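Local coordinates for peptidase S9 prolyl oligopeptidase catalytic domain-containing protein (Pyrococcus horikoshii, PDB 4HXF) that probably cleaves peptides as a serine protease of the prolyl oligopeptidase family, joining a beta-propeller to an alpha/beta hydrolase domain in a self-compartmentalizing hexamer, at residues A[217-222]-A[229-234]; A[185-190]-A[201-206]; A[73-78]-A[88-93]. All blocks are in the same frame, centred on the assembly; numbering follows the deposited sequence. Where two conformers were deposited one is given.

Interaction 1: A[217-222]-A[229-234]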
loop_
_atom_site.group_PDB
_atom_site.type_symbol
_atom_site.label_atom_id
_atom_site.label_comp_id
_atom_site.label_asym_id
_atom_site.label_seq_id
_atom_site.Cartn_x
_atom_site.Cartn_y
_atom_site.Cartn_z
ATOM N N VAL A 217 40.510 -35.836 -11.223
ATOM C CA VAL A 217 40.192 -36.405 -12.561
ATOM C C VAL A 217 39.536 -35.278 -13.376
ATOM O O VAL A 217 38.987 -34.276 -12.804
ATOM C CB VAL A 217 39.284 -37.594 -12.485
ATOM C CG1 VAL A 217 40.094 -38.822 -11.962
ATOM C CG2 VAL A 217 38.044 -37.267 -11.652
ATOM N N SER A 218 39.504 -35.388 -14.732
ATOM C CA SER A 218 39.015 -34.260 -15.549
ATOM C C SER A 218 37.647 -34.647 -16.067
ATOM O O SER A 218 37.246 -34.213 -17.158
ATOM C CB SER A 218 40.007 -33.988 -16.722
ATOM O OG SER A 218 41.217 -33.458 -16.212
ATOM N N PHE A 219 36.869 -35.418 -15.280
ATOM C CA PHE A 219 35.460 -35.653 -15.556
ATOM C C PHE A 219 34.642 -35.496 -14.313
ATOM O O PHE A 219 35.201 -35.481 -13.207
ATOM C CB PHE A 219 35.175 -36.980 -16.231
ATOM C CG PHE A 219 35.896 -38.219 -15.709
ATOM C CD1 PHE A 219 36.369 -39.162 -16.651
ATOM C CD2 PHE A 219 35.872 -38.587 -14.394
ATOM C CE1 PHE A 219 36.922 -40.380 -16.192
ATOM C CE2 PHE A 219 36.477 -39.786 -13.920
ATOM C CZ PHE A 219 36.980 -40.653 -14.828
ATOM N N TYR A 220 33.345 -35.261 -14.487
ATOM C CA TYR A 220 32.413 -35.222 -13.354
ATOM C C TYR A 220 31.222 -36.088 -13.690
ATOM O O TYR A 220 31.007 -36.477 -14.850
ATOM C CB TYR A 220 32.061 -33.740 -12.987
ATOM C CG TYR A 220 31.381 -32.989 -14.109
ATOM C CD1 TYR A 220 32.133 -32.343 -15.094
ATOM C CD2 TYR A 220 30.010 -32.816 -14.139
ATOM C CE1 TYR A 220 31.572 -31.559 -16.085
ATOM C CE2 TYR A 220 29.425 -32.067 -15.201
ATOM C CZ TYR A 220 30.214 -31.511 -16.171
ATOM O OH TYR A 220 29.695 -30.737 -17.225
ATOM N N ALA A 221 30.410 -36.425 -12.690
ATOM C CA ALA A 221 29.281 -37.366 -12.903
ATOM C C ALA A 221 28.063 -36.545 -13.441
ATOM O O ALA A 221 27.719 -35.437 -12.945
ATOM C CB ALA A 221 28.941 -38.096 -11.586
ATOM N N ILE A 222 27.461 -37.027 -14.490
ATOM C CA ILE A 222 26.317 -36.397 -15.117
ATOM C C ILE A 222 25.023 -37.212 -15.039
ATOM O O ILE A 222 23.938 -36.575 -15.144
ATOM C CB ILE A 222 26.631 -35.975 -16.585
ATOM C CG1 ILE A 222 27.040 -37.092 -17.487
ATOM C CG2 ILE A 222 27.635 -34.763 -16.546
ATOM C CD1 ILE A 222 26.925 -36.844 -18.986
ATOM N N ILE A 229 27.473 -45.299 -13.531
ATOM C CA ILE A 229 27.545 -43.841 -13.500
ATOM C C ILE A 229 28.080 -43.347 -14.836
ATOM O O ILE A 229 29.073 -43.875 -15.345
ATOM C CB ILE A 229 28.444 -43.337 -12.402
ATOM C CG1 ILE A 229 27.975 -43.839 -11.025
ATOM C CG2 ILE A 229 28.591 -41.775 -12.424
ATOM C CD1 ILE A 229 28.926 -43.586 -9.842
ATOM N N LEU A 230 27.440 -42.310 -15.391
ATOM C CA LEU A 230 27.928 -41.666 -16.605
ATOM C C LEU A 230 28.747 -40.439 -16.265
ATOM O O LEU A 230 28.316 -39.559 -15.507
ATOM C CB LEU A 230 26.684 -41.261 -17.432
ATOM C CG LEU A 230 26.929 -40.820 -18.879
ATOM C CD1 LEU A 230 27.542 -41.885 -19.841
ATOM C CD2 LEU A 230 25.616 -40.192 -19.476
ATOM N N LEU A 231 29.942 -40.411 -16.814
ATOM C CA LEU A 231 30.948 -39.417 -16.538
ATOM C C LEU A 231 31.200 -38.595 -17.813
ATOM O O LEU A 231 31.220 -39.174 -18.927
ATOM C CB LEU A 231 32.257 -40.105 -16.066
ATOM C CG LEU A 231 32.196 -40.948 -14.759
ATOM C CD1 LEU A 231 33.508 -41.787 -14.616
ATOM C CD2 LEU A 231 31.983 -40.032 -13.537
ATOM N N TYR A 232 31.467 -37.336 -17.597
ATOM C CA TYR A 232 31.643 -36.363 -18.686
ATOM C C TYR A 232 32.916 -35.642 -18.568
ATOM O O TYR A 232 33.139 -34.963 -17.547
ATOM C CB TYR A 232 30.476 -35.356 -18.655
ATOM C CG TYR A 232 30.515 -34.381 -19.828
ATOM C CD1 TYR A 232 29.933 -34.683 -21.088
ATOM C CD2 TYR A 232 31.077 -33.135 -19.649
ATOM C CE1 TYR A 232 29.995 -33.772 -22.138
ATOM C CE2 TYR A 232 31.101 -32.210 -20.648
ATOM C CZ TYR A 232 30.560 -32.539 -21.909
ATOM O OH TYR A 232 30.574 -31.574 -22.932
ATOM N N GLY A 233 33.803 -35.795 -19.605
ATOM C CA GLY A 233 35.055 -35.104 -19.614
ATOM C C GLY A 233 36.106 -36.039 -20.156
ATOM O O GLY A 233 35.901 -36.629 -21.176
ATOM N N LYS A 234 37.239 -36.091 -19.468
ATOM C CA LYS A 234 38.338 -37.046 -19.760
ATOM C C LYS A 234 38.922 -37.528 -18.444
ATOM O O LYS A 234 38.807 -36.825 -17.427
ATOM C CB LYS A 234 39.437 -36.410 -20.575
ATOM C CG LYS A 234 39.007 -35.826 -21.926
ATOM C CD LYS A 234 38.719 -36.849 -22.953
ATOM C CE LYS A 234 39.932 -37.703 -23.298
ATOM N NZ LYS A 234 40.877 -36.953 -24.129
#

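Interaction 2: A[185-190]-A[201-206]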
loop_
_atom_site.group_PDB
_atom_site.type_symbol
_atom_site.label_atom_id
_atom_site.label_comp_id
_atom_site.label_asym_id
_atom_site.label_seq_id
_atom_site.Cartn_x
_atom_site.Cartn_y
_atom_site.Cartn_z
ATOM N N VAL A 185 28.830 -37.086 -5.808
ATOM C CA VAL A 185 29.136 -35.690 -5.581
ATOM C C VAL A 185 30.404 -35.287 -6.275
ATOM O O VAL A 185 31.441 -35.886 -5.991
ATOM C CB VAL A 185 29.203 -35.301 -4.085
ATOM C CG1 VAL A 185 29.488 -33.801 -3.827
ATOM C CG2 VAL A 185 27.832 -35.766 -3.345
ATOM N N SER A 186 30.359 -34.298 -7.168
ATOM C CA SER A 186 31.557 -33.858 -7.937
ATOM C C SER A 186 31.974 -32.485 -7.423
ATOM O O SER A 186 31.127 -31.558 -7.415
ATOM C CB SER A 186 31.270 -33.839 -9.456
ATOM O OG SER A 186 30.808 -35.111 -9.901
ATOM N N VAL A 187 33.231 -32.363 -6.950
ATOM C CA VAL A 187 33.682 -31.152 -6.245
ATOM C C VAL A 187 34.946 -30.692 -7.009
ATOM O O VAL A 187 35.852 -31.467 -7.252
ATOM C CB VAL A 187 34.056 -31.471 -4.793
ATOM C CG1 VAL A 187 34.653 -30.280 -4.101
ATOM C CG2 VAL A 187 32.830 -32.084 -4.025
ATOM N N PRO A 188 35.040 -29.405 -7.303
ATOM C CA PRO A 188 36.292 -28.968 -7.936
ATOM C C PRO A 188 37.495 -29.300 -7.073
ATOM O O PRO A 188 37.499 -29.083 -5.844
ATOM C CB PRO A 188 36.062 -27.456 -8.082
ATOM C CG PRO A 188 34.609 -27.219 -8.102
ATOM C CD PRO A 188 34.103 -28.285 -7.105
ATOM N N HIS A 189 38.567 -29.801 -7.689
ATOM C CA HIS A 189 39.742 -30.131 -6.955
ATOM C C HIS A 189 40.503 -28.870 -6.592
ATOM O O HIS A 189 40.634 -28.036 -7.437
ATOM C CB HIS A 189 40.644 -31.067 -7.817
ATOM C CG HIS A 189 41.898 -31.449 -7.122
ATOM N ND1 HIS A 189 42.006 -32.514 -6.294
ATOM C CD2 HIS A 189 43.167 -30.836 -7.141
ATOM C CE1 HIS A 189 43.269 -32.541 -5.799
ATOM N NE2 HIS A 189 43.945 -31.497 -6.306
ATOM N N ARG A 190 41.046 -28.841 -5.391
ATOM C CA ARG A 190 41.766 -27.627 -4.960
ATOM C C ARG A 190 43.283 -27.822 -4.968
ATOM O O ARG A 190 43.795 -28.687 -4.234
ATOM C CB ARG A 190 41.318 -27.141 -3.597
ATOM C CG ARG A 190 41.919 -25.750 -3.274
ATOM C CD ARG A 190 41.472 -25.260 -1.852
ATOM N NE ARG A 190 40.020 -25.010 -1.746
ATOM C CZ ARG A 190 39.454 -23.845 -2.104
ATOM N NH1 ARG A 190 40.189 -22.897 -2.550
ATOM N NH2 ARG A 190 38.147 -23.719 -2.072
ATOM N N ASP A 201 37.278 -33.863 -7.695
ATOM C CA ASP A 201 37.246 -35.014 -6.813
ATOM C C ASP A 201 35.803 -35.515 -6.780
ATOM O O ASP A 201 34.886 -34.676 -6.788
ATOM C CB ASP A 201 37.699 -34.654 -5.416
ATOM C CG ASP A 201 39.114 -34.049 -5.388
ATOM O OD1 ASP A 201 39.937 -34.372 -6.261
ATOM O OD2 ASP A 201 39.339 -33.287 -4.458
ATOM N N ILE A 202 35.599 -36.799 -6.865
ATOM C CA ILE A 202 34.267 -37.358 -6.921
ATOM C C ILE A 202 34.061 -38.310 -5.755
ATOM O O ILE A 202 34.882 -39.203 -5.466
ATOM C CB ILE A 202 34.028 -38.087 -8.281
ATOM C CG1 ILE A 202 34.369 -37.185 -9.469
ATOM C CG2 ILE A 202 32.619 -38.725 -8.398
ATOM C CD1 ILE A 202 34.232 -37.831 -10.871
ATOM N N TYR A 203 32.948 -38.083 -5.063
ATOM C CA TYR A 203 32.600 -38.872 -3.863
ATOM C C TYR A 203 31.284 -39.588 -3.995
ATOM O O TYR A 203 30.417 -39.173 -4.736
ATOM C CB TYR A 203 32.489 -37.961 -2.644
ATOM C CG TYR A 203 33.686 -37.162 -2.366
ATOM C CD1 TYR A 203 34.646 -37.613 -1.454
ATOM C CD2 TYR A 203 33.886 -35.920 -2.998
ATOM C CE1 TYR A 203 35.791 -36.854 -1.211
ATOM C CE2 TYR A 203 35.027 -35.175 -2.729
ATOM C CZ TYR A 203 35.950 -35.663 -1.837
ATOM O OH TYR A 203 37.117 -34.936 -1.558
ATOM N N LEU A 204 31.142 -40.681 -3.263
ATOM C CA LEU A 204 29.858 -41.399 -3.149
ATOM C C LEU A 204 29.412 -41.156 -1.725
ATOM O O LEU A 204 30.167 -41.479 -0.750
ATOM C CB LEU A 204 30.063 -42.866 -3.427
ATOM C CG LEU A 204 28.803 -43.644 -3.667
ATOM C CD1 LEU A 204 28.007 -43.109 -4.873
ATOM C CD2 LEU A 204 29.204 -45.121 -3.802
ATOM N N TRP A 205 28.239 -40.568 -1.589
ATOM C CA TRP A 205 27.677 -40.082 -0.306
ATOM C C TRP A 205 26.412 -40.847 0.014
ATOM O O TRP A 205 25.549 -41.088 -0.828
ATOM C CB TRP A 205 27.426 -38.586 -0.391
ATOM C CG TRP A 205 27.181 -37.877 0.902
ATOM C CD1 TRP A 205 28.048 -37.053 1.627
ATOM C CD2 TRP A 205 25.910 -37.845 1.639
ATOM N NE1 TRP A 205 27.423 -36.569 2.719
ATOM C CE2 TRP A 205 26.141 -37.004 2.788
ATOM C CE3 TRP A 205 24.671 -38.330 1.400
ATOM C CZ2 TRP A 205 25.141 -36.710 3.711
ATOM C CZ3 TRP A 205 23.637 -38.070 2.366
ATOM C CH2 TRP A 205 23.877 -37.266 3.482
ATOM N N LYS A 206 26.305 -41.314 1.254
ATOM C CA LYS A 206 25.050 -41.858 1.746
ATOM C C LYS A 206 24.974 -41.703 3.284
ATOM O O LYS A 206 25.922 -42.010 4.012
ATOM C CB LYS A 206 24.940 -43.332 1.401
ATOM C CG LYS A 206 23.577 -43.963 1.785
ATOM C CD LYS A 206 23.509 -45.327 1.123
ATOM C CE LYS A 206 22.276 -46.138 1.469
ATOM N NZ LYS A 206 22.326 -47.346 0.581
HETATM O O HOH W 1 40.608 -30.898 -3.577
#

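Interaction 3: A[73-78]-A[88-93]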
loop_
_atom_site.group_PDB
_atom_site.type_symbol
_atom_site.label_atom_id
_atom_site.label_comp_id
_atom_site.label_asym_id
_atom_site.label_seq_id
_atom_site.Cartn_x
_atom_site.Cartn_y
_atom_site.Cartn_z
ATOM N N ILE A 73 4.579 -35.318 -11.135
ATOM C CA ILE A 73 5.531 -34.369 -11.681
ATOM C C ILE A 73 5.850 -33.329 -10.621
ATOM O O ILE A 73 4.935 -32.711 -9.985
ATOM C CB ILE A 73 5.032 -33.755 -12.995
ATOM C CG1 ILE A 73 6.025 -32.848 -13.623
ATOM C CG2 ILE A 73 3.676 -33.066 -12.806
ATOM C CD1 ILE A 73 5.616 -32.617 -15.129
ATOM N N ALA A 74 7.169 -33.140 -10.407
ATOM C CA ALA A 74 7.670 -32.051 -9.603
ATOM C C ALA A 74 7.982 -30.893 -10.536
ATOM O O ALA A 74 8.332 -31.087 -11.695
ATOM C CB ALA A 74 8.902 -32.442 -8.795
ATOM N N PHE A 75 7.866 -29.710 -9.992
ATOM C CA PHE A 75 8.214 -28.497 -10.689
ATOM C C PHE A 75 8.492 -27.367 -9.827
ATOM O O PHE A 75 8.183 -27.441 -8.632
ATOM C CB PHE A 75 7.092 -28.139 -11.714
ATOM C CG PHE A 75 5.743 -27.814 -11.120
ATOM C CD1 PHE A 75 4.826 -28.808 -10.858
ATOM C CD2 PHE A 75 5.388 -26.506 -10.791
ATOM C CE1 PHE A 75 3.580 -28.493 -10.304
ATOM C CE2 PHE A 75 4.184 -26.214 -10.229
ATOM C CZ PHE A 75 3.255 -27.183 -9.999
ATOM N N MET A 76 9.065 -26.286 -10.389
ATOM C CA MET A 76 9.332 -25.066 -9.677
ATOM C C MET A 76 8.473 -23.913 -10.140
ATOM O O MET A 76 8.212 -23.776 -11.371
ATOM C CB MET A 76 10.830 -24.693 -9.860
ATOM C CG MET A 76 11.782 -25.812 -9.467
ATOM S SD MET A 76 12.521 -25.482 -7.870
ATOM C CE MET A 76 12.904 -23.752 -7.837
ATOM N N ARG A 77 8.156 -23.019 -9.199
ATOM C CA ARG A 77 7.574 -21.725 -9.488
ATOM C C ARG A 77 8.440 -20.670 -8.757
ATOM O O ARG A 77 9.048 -20.977 -7.757
ATOM C CB ARG A 77 6.160 -21.582 -8.989
ATOM C CG ARG A 77 5.118 -22.441 -9.603
ATOM C CD ARG A 77 3.697 -21.779 -9.526
ATOM N NE ARG A 77 2.844 -22.384 -10.521
ATOM C CZ ARG A 77 1.957 -23.342 -10.311
ATOM N NH1 ARG A 77 1.723 -23.842 -9.072
ATOM N NH2 ARG A 77 1.258 -23.779 -11.281
ATOM N N PHE A 78 8.399 -19.426 -9.204
ATOM C CA PHE A 78 9.407 -18.398 -8.773
ATOM C C PHE A 78 8.651 -17.114 -8.533
ATOM O O PHE A 78 7.489 -17.207 -8.147
ATOM C CB PHE A 78 10.486 -18.168 -9.846
ATOM C CG PHE A 78 11.397 -19.399 -10.149
ATOM C CD1 PHE A 78 11.097 -20.308 -11.187
ATOM C CD2 PHE A 78 12.590 -19.619 -9.430
ATOM C CE1 PHE A 78 11.942 -21.375 -11.456
ATOM C CE2 PHE A 78 13.437 -20.697 -9.708
ATOM C CZ PHE A 78 13.099 -21.585 -10.715
ATOM N N TRP A 88 6.952 -27.697 -6.104
ATOM C CA TRP A 88 5.645 -28.246 -6.095
ATOM C C TRP A 88 5.650 -29.659 -6.646
ATOM O O TRP A 88 6.525 -30.023 -7.390
ATOM C CB TRP A 88 4.715 -27.467 -7.027
ATOM C CG TRP A 88 4.353 -26.109 -6.596
ATOM C CD1 TRP A 88 5.189 -24.987 -6.530
ATOM C CD2 TRP A 88 3.029 -25.646 -6.109
ATOM N NE1 TRP A 88 4.409 -23.915 -6.144
ATOM C CE2 TRP A 88 3.143 -24.270 -5.876
ATOM C CE3 TRP A 88 1.808 -26.251 -5.914
ATOM C CZ2 TRP A 88 2.057 -23.517 -5.426
ATOM C CZ3 TRP A 88 0.717 -25.540 -5.468
ATOM C CH2 TRP A 88 0.833 -24.148 -5.256
ATOM N N VAL A 89 4.665 -30.459 -6.240
ATOM C CA VAL A 89 4.404 -31.799 -6.790
ATOM C C VAL A 89 2.927 -31.884 -7.195
ATOM O O VAL A 89 2.022 -31.505 -6.431
ATOM C CB VAL A 89 4.723 -32.919 -5.781
ATOM C CG1 VAL A 89 4.295 -34.317 -6.249
ATOM C CG2 VAL A 89 6.165 -32.899 -5.372
ATOM N N ALA A 90 2.680 -32.374 -8.373
ATOM C CA ALA A 90 1.318 -32.605 -8.903
ATOM C C ALA A 90 1.132 -34.036 -9.279
ATOM O O ALA A 90 2.049 -34.665 -9.806
ATOM C CB ALA A 90 1.023 -31.730 -10.177
ATOM N N ASP A 91 -0.074 -34.561 -9.111
ATOM C CA ASP A 91 -0.439 -35.804 -9.716
ATOM C C ASP A 91 -0.603 -35.616 -11.238
ATOM O O ASP A 91 -1.218 -34.682 -11.682
ATOM C CB ASP A 91 -1.696 -36.409 -9.093
ATOM C CG ASP A 91 -2.912 -35.842 -9.557
ATOM O OD1 ASP A 91 -3.136 -34.696 -9.132
ATOM O OD2 ASP A 91 -3.709 -36.566 -10.251
ATOM N N LEU A 92 -0.036 -36.509 -11.986
ATOM C CA LEU A 92 -0.011 -36.345 -13.484
ATOM C C LEU A 92 -1.397 -36.608 -14.071
ATOM O O LEU A 92 -1.736 -35.979 -15.086
ATOM C CB LEU A 92 1.095 -37.243 -14.109
ATOM C CG LEU A 92 2.378 -36.466 -14.292
ATOM C CD1 LEU A 92 3.557 -37.395 -14.564
ATOM C CD2 LEU A 92 2.234 -35.381 -15.377
ATOM N N LYS A 93 -2.233 -37.409 -13.411
ATOM C CA LYS A 93 -3.605 -37.662 -13.922
ATOM C C LYS A 93 -4.430 -36.377 -13.932
ATOM O O LYS A 93 -5.117 -36.101 -14.927
ATOM C CB LYS A 93 -4.305 -38.733 -13.131
ATOM C CG LYS A 93 -5.602 -39.217 -13.739
#

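Interaction 1: A[217-222]-A[229-234]
Tyr220 and Tyr232 form an antiparallel hydrogen-bonded pair and Ala221 with Leu231 the adjoining non-hydrogen-bonded one, in a hairpin whose strands 219-222 and 229-232 twist to 137° between their directions. Tyr232 N donates to Tyr220 O at 2.9 Å, Tyr220 N returns the bond to Tyr232 O, and Ile222 N meets Leu230 O at 2.9 Å. On the apolar side, that of Ala221, Leu231 sets CD1 over one face of the Phe219 ring, 3.8 Å from its centroid, in a CH-pi contact; CG of Phe219, held between its backbone N and carbonyl carbon (chi1 44°), brings the ring there. With an alanine in place of Phe219, Leu231 CD1 would probably lose its support and Phe214 its edge-to-face partner, opening a gap toward Ile202. Ala221 CB packs on Ile229 CG2 at 3.8 Å, a methyl being enough on this buried side. On the other side the two tyrosines point the same way with their planes at 65°, and Tyr220 OH lies 3.7 Å from Tyr232 CD2. Beside them Ile222 sets CG2 against Tyr232 CB at 3.6 Å and CD1 against Leu230 CD2. Gly233 suits the corner because a CB there would run into Ser218 O and, at these backbone angles, into the carbonyl O of Tyr232. Tyr232 OH bonds Val264 O, and its side chain lies close to that of Glu263, which with Asp244 binds magnesium. Phe219, Ala221, Ile229 and Leu231 are thus buried against Ile202 and Val184 of the preceding blade, while the tyrosines stay partly exposed, Tyr220 meeting Trp200 and Tyr232 bordering the metal site.

Interaction 2: A[185-190]-A[201-206]
Asp201 meets the 185-190 segment twice, through its backbone, paired with Val187, and through its carboxylate, which takes a hydrogen bond from His189. Its N donates to Val187 O and its O accepts from Val187 N, both at 2.8 Å. His189 ND1 reaches OD1 at 2.8 Å on the syn side, and OD1 lies near the imidazole plane although ring and carboxylate are turned 84° apart. The His189 ring gets there because its CG is anti to the backbone N (chi1 180°). OD2 takes a water that bridges to Arg190 N, so the carboxylate holds both His189 and, through the water, Arg190 N. Ile202 then turns to the side of Ser186, with CG1 4.1 Å from Ser186 OG, an oxygen that probably bonds Ala221 N of the next blade. Tyr203 returns to the first side, exchanging backbone bonds with Val185: Tyr203 N to Val185 O and Val185 N to Tyr203 O. Its ring crosses Val187 at a slant, CE2 touching Val187 CG2 at 4.0 Å. Farther on, Trp205 lays CB beside Val185 CG2 at 4.1 Å, while its indole continues to stack on Phe168. This pairs the middle strands of a four-stranded propeller blade. OD1 of Asp201 also accepts Lys216 N, and His189 NE2 bonds Asp191 OD1; with carboxylates at both nitrogens and Glu215 near, the imidazole may well be biased toward its charged form.

Interaction 3: A[73-78]-A[88-93]
Trp88 rests its CB over one face of the Phe75 ring, 3.5 Å from the centroid, in a CH-pi contact at the middle of an antiparallel propeller blade, whose strand 72-77 belongs to a WD40-like repeat. The phenyl and the five-membered ring are nearly parallel, 9° apart, but slid so far that they barely overlap. Phe75 takes its place because CG lies between the backbone N and carbonyl carbon (chi1 64°), which swings the ring across toward Trp88. Arg77 covers the indole: NH1 stands over the ring face, 3.5 Å from Trp88 CE2, in a cation-pi contact, with the guanidinium turned nearly upright against the indole (81°). A long, extended arginine suits the place, since NH2 also bonds Glu59 O while Trp88 NE1 is taken up by Gln86. Backbone bonds tie Phe75 to Trp88 and Ile73 to Ala90, with Ala74 and Val89 forming the non-hydrogen-bonded pair between them. Ala90 sets its CB at the edge of the Phe75 ring, 4.1 Å from Phe75 CE1. Beyond the strand's end Leu92 crosses Ile73 at about a right angle, CD2 lying 3.7 Å from Ile73 CG2.

All three contacts are antiparallel hairpins of the propeller, each in a separate four-stranded blade. Interactions 1 and 2 lie in successive blades, their centres about 11 Å apart, and touch: Ser186 OG meets Ala221 N at 3.1 Å, probably a hydrogen bond, and Ile202 CD1 packs on Val217. Interaction 3 stands apart, its centre about 30 Å from each of the others, where Asp91 packs on Arg55 of a second subunit. Interactions 2 and 3 join the middle strands of their blades and are mainly buried; interaction 1 joins a first and second strand and is less so. Interaction 2 adds a histidine-carboxylate bond, interaction 3 a cation-pi contact, and interaction 1 relies on apolar packing.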